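Local structure of conk-C1 (Conus cocceus, 6YHT) at residues A[19-24]-A[45-50]; A[7-12]-A[40-45]. The protein probably blocks potassium channels, as a cone snail venom peptide of the Kunitz/BPTI family that is thought to act as a molecular lid. One frame throughout, in Å; residues are numbered along the deposited sequence.

Interaction 1 (A[19-24]-A[45-50]); sequences EKRIYY and NFIHTF
Arg21 lays its guanidinium group under the delta-methyl of Ile47: CD1 sits 3.8 Å above the guanidinium plane, over its centre, while the two side chains run alongside each other in the same direction. At the edge of that group NH1 donates to Asn45 OD1 across 2.6 Å. The acceptor lies close to the guanidinium plane, but NH1 reaches the amide oxygen 35° out of the carbonyl plane, and the two flat groups are turned 59° apart. A bend at chi2 (-66°) folds the arginine back so that CG and CD also pass OD1. Glu19 OE1 completes a salt bridge to NH2 at 3.0 Å, so the cation is held from two sides of its rim. Backbone evidence for the pairing is a single antiparallel bridge, hydrogen-bonded in both directions between Ile22 and Phe46: Phe46 N to Ile22 O is 2.7 Å, and Ile22 N to Phe46 O is 3.0 Å. Ile22 O additionally lies in the plane of the Phe46 ring, at its edge, 3.3 Å from CD2. The Ile22 side chain reaches the helix start: CD1 comes 3.7 Å from Thr49 OG1, just after the N-cap residue His48. Cys52 of helix 49-56 touches both Ile22 and Phe46, which places this bridge between the Kunitz hairpin and the C-terminal helix. Chemically, the short backbone bridge is flanked by van der Waals packing of Ile22 and by a polar cluster at Arg21, where the Glu19 carboxylate would be expected to stabilise the positive charge and Asn45 OD1 to limit guanidinium rotation.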
# COMPACT_ATOMS: atom_id res chain seq x y z
N GLU A 19 -8.59 -5.99 -5.96
CA GLU A 19 -8.64 -4.53 -5.95
C GLU A 19 -7.27 -3.93 -6.26
O GLU A 19 -6.24 -4.38 -5.74
CB GLU A 19 -9.11 -4.02 -4.60
CG GLU A 19 -10.49 -4.48 -4.17
CD GLU A 19 -10.91 -3.81 -2.88
OE1 GLU A 19 -10.74 -2.57 -2.77
OE2 GLU A 19 -11.38 -4.52 -1.97
N LYS A 20 -7.27 -2.88 -7.07
CA LYS A 20 -6.06 -2.10 -7.31
C LYS A 20 -5.84 -1.13 -6.14
O LYS A 20 -6.71 -0.30 -5.85
CB LYS A 20 -6.16 -1.37 -8.65
CG LYS A 20 -4.98 -0.43 -8.93
CD LYS A 20 -5.28 0.60 -10.03
CE LYS A 20 -4.12 0.66 -11.05
NZ LYS A 20 -4.51 1.11 -12.43
N ARG A 21 -4.71 -1.27 -5.46
CA ARG A 21 -4.33 -0.40 -4.35
C ARG A 21 -2.94 0.17 -4.60
O ARG A 21 -2.25 -0.23 -5.54
CB ARG A 21 -4.37 -1.16 -3.02
CG ARG A 21 -5.76 -1.59 -2.57
CD ARG A 21 -6.64 -0.40 -2.23
NE ARG A 21 -7.98 -0.82 -1.80
CZ ARG A 21 -8.34 -1.03 -0.54
NH1 ARG A 21 -7.47 -0.85 0.45
NH2 ARG A 21 -9.57 -1.42 -0.26
N ILE A 22 -2.53 1.12 -3.76
CA ILE A 22 -1.22 1.75 -3.83
C ILE A 22 -0.49 1.50 -2.51
O ILE A 22 -1.08 1.63 -1.44
CB ILE A 22 -1.33 3.28 -4.07
CG1 ILE A 22 -2.23 3.57 -5.27
CG2 ILE A 22 0.04 3.93 -4.27
CD1 ILE A 22 -1.74 2.98 -6.57
N TYR A 23 0.81 1.18 -2.60
CA TYR A 23 1.68 1.06 -1.44
C TYR A 23 2.93 1.88 -1.67
O TYR A 23 3.33 2.15 -2.81
CB TYR A 23 2.08 -0.40 -1.16
CG TYR A 23 3.21 -0.93 -2.02
CD1 TYR A 23 3.00 -1.24 -3.35
CD2 TYR A 23 4.49 -1.13 -1.50
CE1 TYR A 23 4.02 -1.74 -4.17
CE2 TYR A 23 5.54 -1.64 -2.31
CZ TYR A 23 5.28 -1.94 -3.64
OH TYR A 23 6.29 -2.42 -4.47
N TYR A 24 3.56 2.28 -0.56
CA TYR A 24 4.84 2.98 -0.59
C TYR A 24 5.96 1.94 -0.57
O TYR A 24 6.14 1.24 0.43
CB TYR A 24 4.99 3.94 0.60
CG TYR A 24 6.34 4.64 0.61
CD1 TYR A 24 6.67 5.58 -0.37
CD2 TYR A 24 7.28 4.35 1.57
CE1 TYR A 24 7.89 6.22 -0.37
CE2 TYR A 24 8.52 4.99 1.59
CZ TYR A 24 8.82 5.91 0.61
OH TYR A 24 10.04 6.53 0.61
N ASN A 45 -1.25 0.62 2.47
CA ASN A 45 -2.34 0.21 1.58
C ASN A 45 -3.22 1.45 1.41
O ASN A 45 -3.94 1.82 2.34
CB ASN A 45 -3.10 -0.95 2.20
CG ASN A 45 -4.28 -1.43 1.37
OD1 ASN A 45 -4.86 -0.69 0.58
ND2 ASN A 45 -4.67 -2.68 1.57
N PHE A 46 -3.12 2.11 0.27
CA PHE A 46 -3.85 3.35 0.06
C PHE A 46 -4.81 3.20 -1.11
O PHE A 46 -4.55 2.45 -2.05
CB PHE A 46 -2.91 4.51 -0.24
CG PHE A 46 -1.88 4.75 0.83
CD1 PHE A 46 -2.08 5.71 1.80
CD2 PHE A 46 -0.68 4.05 0.82
CE1 PHE A 46 -1.12 5.95 2.77
CE2 PHE A 46 0.27 4.29 1.77
CZ PHE A 46 0.06 5.25 2.75
N ILE A 47 -5.90 3.96 -1.06
CA ILE A 47 -6.89 3.90 -2.14
C ILE A 47 -6.40 4.66 -3.36
O ILE A 47 -6.68 4.28 -4.50
CB ILE A 47 -8.25 4.45 -1.66
CG1 ILE A 47 -8.77 3.65 -0.47
CG2 ILE A 47 -9.24 4.43 -2.80
CD1 ILE A 47 -9.74 2.55 -0.85
N HIS A 48 -5.68 5.76 -3.14
CA HIS A 48 -5.22 6.61 -4.22
C HIS A 48 -3.74 6.91 -4.06
O HIS A 48 -3.18 6.83 -2.96
CB HIS A 48 -6.00 7.93 -4.29
CG HIS A 48 -7.34 7.76 -4.90
ND1 HIS A 48 -8.50 7.78 -4.16
CD2 HIS A 48 -7.70 7.50 -6.18
CE1 HIS A 48 -9.52 7.58 -4.96
NE2 HIS A 48 -9.07 7.40 -6.19
N THR A 49 -3.14 7.28 -5.19
CA THR A 49 -1.72 7.57 -5.22
C THR A 49 -1.41 8.79 -4.38
O THR A 49 -0.43 8.81 -3.63
CB THR A 49 -1.27 7.78 -6.66
OG1 THR A 49 -1.57 6.60 -7.42
CG2 THR A 49 0.22 8.03 -6.71
N PHE A 50 -2.24 9.83 -4.49
CA PHE A 50 -2.04 11.03 -3.69
C PHE A 50 -1.93 10.70 -2.20
O PHE A 50 -1.06 11.22 -1.50
CB PHE A 50 -3.17 12.02 -3.94
CG PHE A 50 -3.12 13.20 -3.03
CD1 PHE A 50 -2.21 14.20 -3.24
CD2 PHE A 50 -3.96 13.29 -1.94
CE1 PHE A 50 -2.14 15.29 -2.39
CE2 PHE A 50 -3.90 14.36 -1.08
CZ PHE A 50 -2.99 15.36 -1.31

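Interaction 2 (A[7-12]-A[40-45]); sequences YEPADS and GGNANN
The Asn42 amide turns its edge to Pro9: ND2 donates to Pro9 O at 2.8 Å, nearly straight at 175°, and the acceptor lies close to the amide plane. Asn44 does the same one residue earlier on the partner segment, with ND2 giving Glu8 O a 2.6 Å bond almost in the plane of its own amide. The Glu8 and Asn42 side chains run antiparallel past one another, with the carboxylate plane 41° from the amide plane. The straight Glu8 chain (chi2 -174°) carries OE1 to Ala43 N at 2.8 Å and alongside Asn42 CB. Asn42 OD1 accepts from Asn44 N, closing an Asx turn that fixes the other end of the same amide. Further along, Asp11 CG packs on Gly41 CA at 3.8 Å, while Asp11 OD1 accepts from Gly13 N. Two waters bridge the segments: one donates to Asn42 OD1 and Asn44 O, with a weak bond from Asp11 N; the other joins Asp11 O, Asn42 N and Asn45 ND2. Asn44 OD1 is taken by Tyr24 N of strand 19-25. This join between two irregular segments therefore rests on two asparagine amides, the Glu8 carboxylate and two waters, largely meeting main-chain groups, with apolar packing in a minor role.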
# COMPACT_ATOMS: atom_id res chain seq x y z
N TYR A 7 7.11 1.67 6.01
CA TYR A 7 8.07 0.57 5.88
C TYR A 7 7.41 -0.79 6.03
O TYR A 7 8.09 -1.81 5.98
CB TYR A 7 9.20 0.73 6.90
CG TYR A 7 9.99 2.01 6.74
CD1 TYR A 7 11.00 2.10 5.80
CD2 TYR A 7 9.72 3.11 7.52
CE1 TYR A 7 11.73 3.27 5.64
CE2 TYR A 7 10.45 4.29 7.38
CZ TYR A 7 11.45 4.36 6.43
OH TYR A 7 12.19 5.52 6.27
N GLU A 8 6.11 -0.82 6.21
CA GLU A 8 5.41 -2.10 6.20
C GLU A 8 5.43 -2.65 4.79
O GLU A 8 5.20 -1.90 3.83
CB GLU A 8 3.97 -1.93 6.68
CG GLU A 8 3.85 -1.66 8.17
CD GLU A 8 2.40 -1.64 8.64
OE1 GLU A 8 1.49 -1.57 7.79
OE2 GLU A 8 2.18 -1.68 9.87
N PRO A 9 5.74 -3.93 4.60
CA PRO A 9 5.76 -4.49 3.25
C PRO A 9 4.36 -4.59 2.68
O PRO A 9 3.39 -4.78 3.41
CB PRO A 9 6.35 -5.90 3.46
CG PRO A 9 7.03 -5.84 4.79
CD PRO A 9 6.24 -4.87 5.61
N ALA A 10 4.27 -4.48 1.36
CA ALA A 10 3.01 -4.66 0.68
C ALA A 10 2.44 -6.05 0.97
O ALA A 10 3.18 -7.04 1.00
CB ALA A 10 3.21 -4.48 -0.82
N ASP A 11 1.12 -6.13 1.15
CA ASP A 11 0.46 -7.35 1.60
C ASP A 11 -0.89 -7.46 0.91
O ASP A 11 -1.79 -6.65 1.17
CB ASP A 11 0.29 -7.33 3.12
CG ASP A 11 -0.21 -8.64 3.68
OD1 ASP A 11 -0.82 -9.43 2.94
OD2 ASP A 11 0.04 -8.87 4.88
N SER A 12 -1.07 -8.47 0.06
CA SER A 12 -2.33 -8.59 -0.66
C SER A 12 -3.49 -8.99 0.24
O SER A 12 -4.63 -9.00 -0.24
CB SER A 12 -2.22 -9.62 -1.78
OG SER A 12 -2.09 -10.92 -1.24
N GLY A 40 -7.92 -7.91 5.35
CA GLY A 40 -6.64 -8.06 6.02
C GLY A 40 -5.58 -7.12 5.50
O GLY A 40 -5.87 -5.99 5.10
N GLY A 41 -4.33 -7.56 5.50
CA GLY A 41 -3.26 -6.72 5.03
C GLY A 41 -2.74 -5.85 6.14
O GLY A 41 -2.87 -6.22 7.31
N ASN A 42 -2.16 -4.70 5.82
CA ASN A 42 -1.59 -3.84 6.84
C ASN A 42 -1.87 -2.42 6.42
O ASN A 42 -2.67 -2.17 5.52
CB ASN A 42 -0.10 -4.14 7.03
CG ASN A 42 0.68 -4.09 5.72
OD1 ASN A 42 0.34 -3.33 4.81
ND2 ASN A 42 1.75 -4.89 5.63
N ALA A 43 -1.19 -1.46 7.05
CA ALA A 43 -1.50 -0.06 6.82
C ALA A 43 -0.78 0.54 5.62
O ALA A 43 -1.05 1.70 5.28
CB ALA A 43 -1.19 0.77 8.08
N ASN A 44 0.10 -0.20 4.95
CA ASN A 44 0.75 0.32 3.75
C ASN A 44 -0.10 -0.04 2.54
O ASN A 44 0.25 -0.87 1.69
CB ASN A 44 2.17 -0.22 3.62
CG ASN A 44 2.99 0.55 2.62
OD1 ASN A 44 2.52 1.54 2.03
ND2 ASN A 44 4.22 0.09 2.39
N ASN A 45 -1.25 0.62 2.47
CA ASN A 45 -2.34 0.21 1.58
C ASN A 45 -3.22 1.45 1.41
O ASN A 45 -3.94 1.82 2.34
CB ASN A 45 -3.10 -0.95 2.20
CG ASN A 45 -4.28 -1.43 1.37
OD1 ASN A 45 -4.86 -0.69 0.58
ND2 ASN A 45 -4.67 -2.68 1.57
O HOH W 1 0.01 -3.42 2.15
O HOH W 2 -2.26 -4.46 2.76

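From the N terminus, segment 7-12 comes first and meets 40-45 after 27 intervening residues, so interaction 2 closes a long loop that contains the whole hairpin of strands 19-25 and 30-36. Segment 19-24 lies within that loop, but its partner 45-50 continues past the end of it, so the two contacts cross instead of nesting; interaction 1 closes the stretch 25-44, which holds strand 30-36. Asn45 belongs to both, and their centres lie 10 Å apart. They also touch directly: Tyr23 CD2 packs 3.7 Å from Ala10 CB. Together they tie the N-terminal loop, the hairpin and the start of helix 49-56 through the connection 40-48, all inside one Kunitz domain.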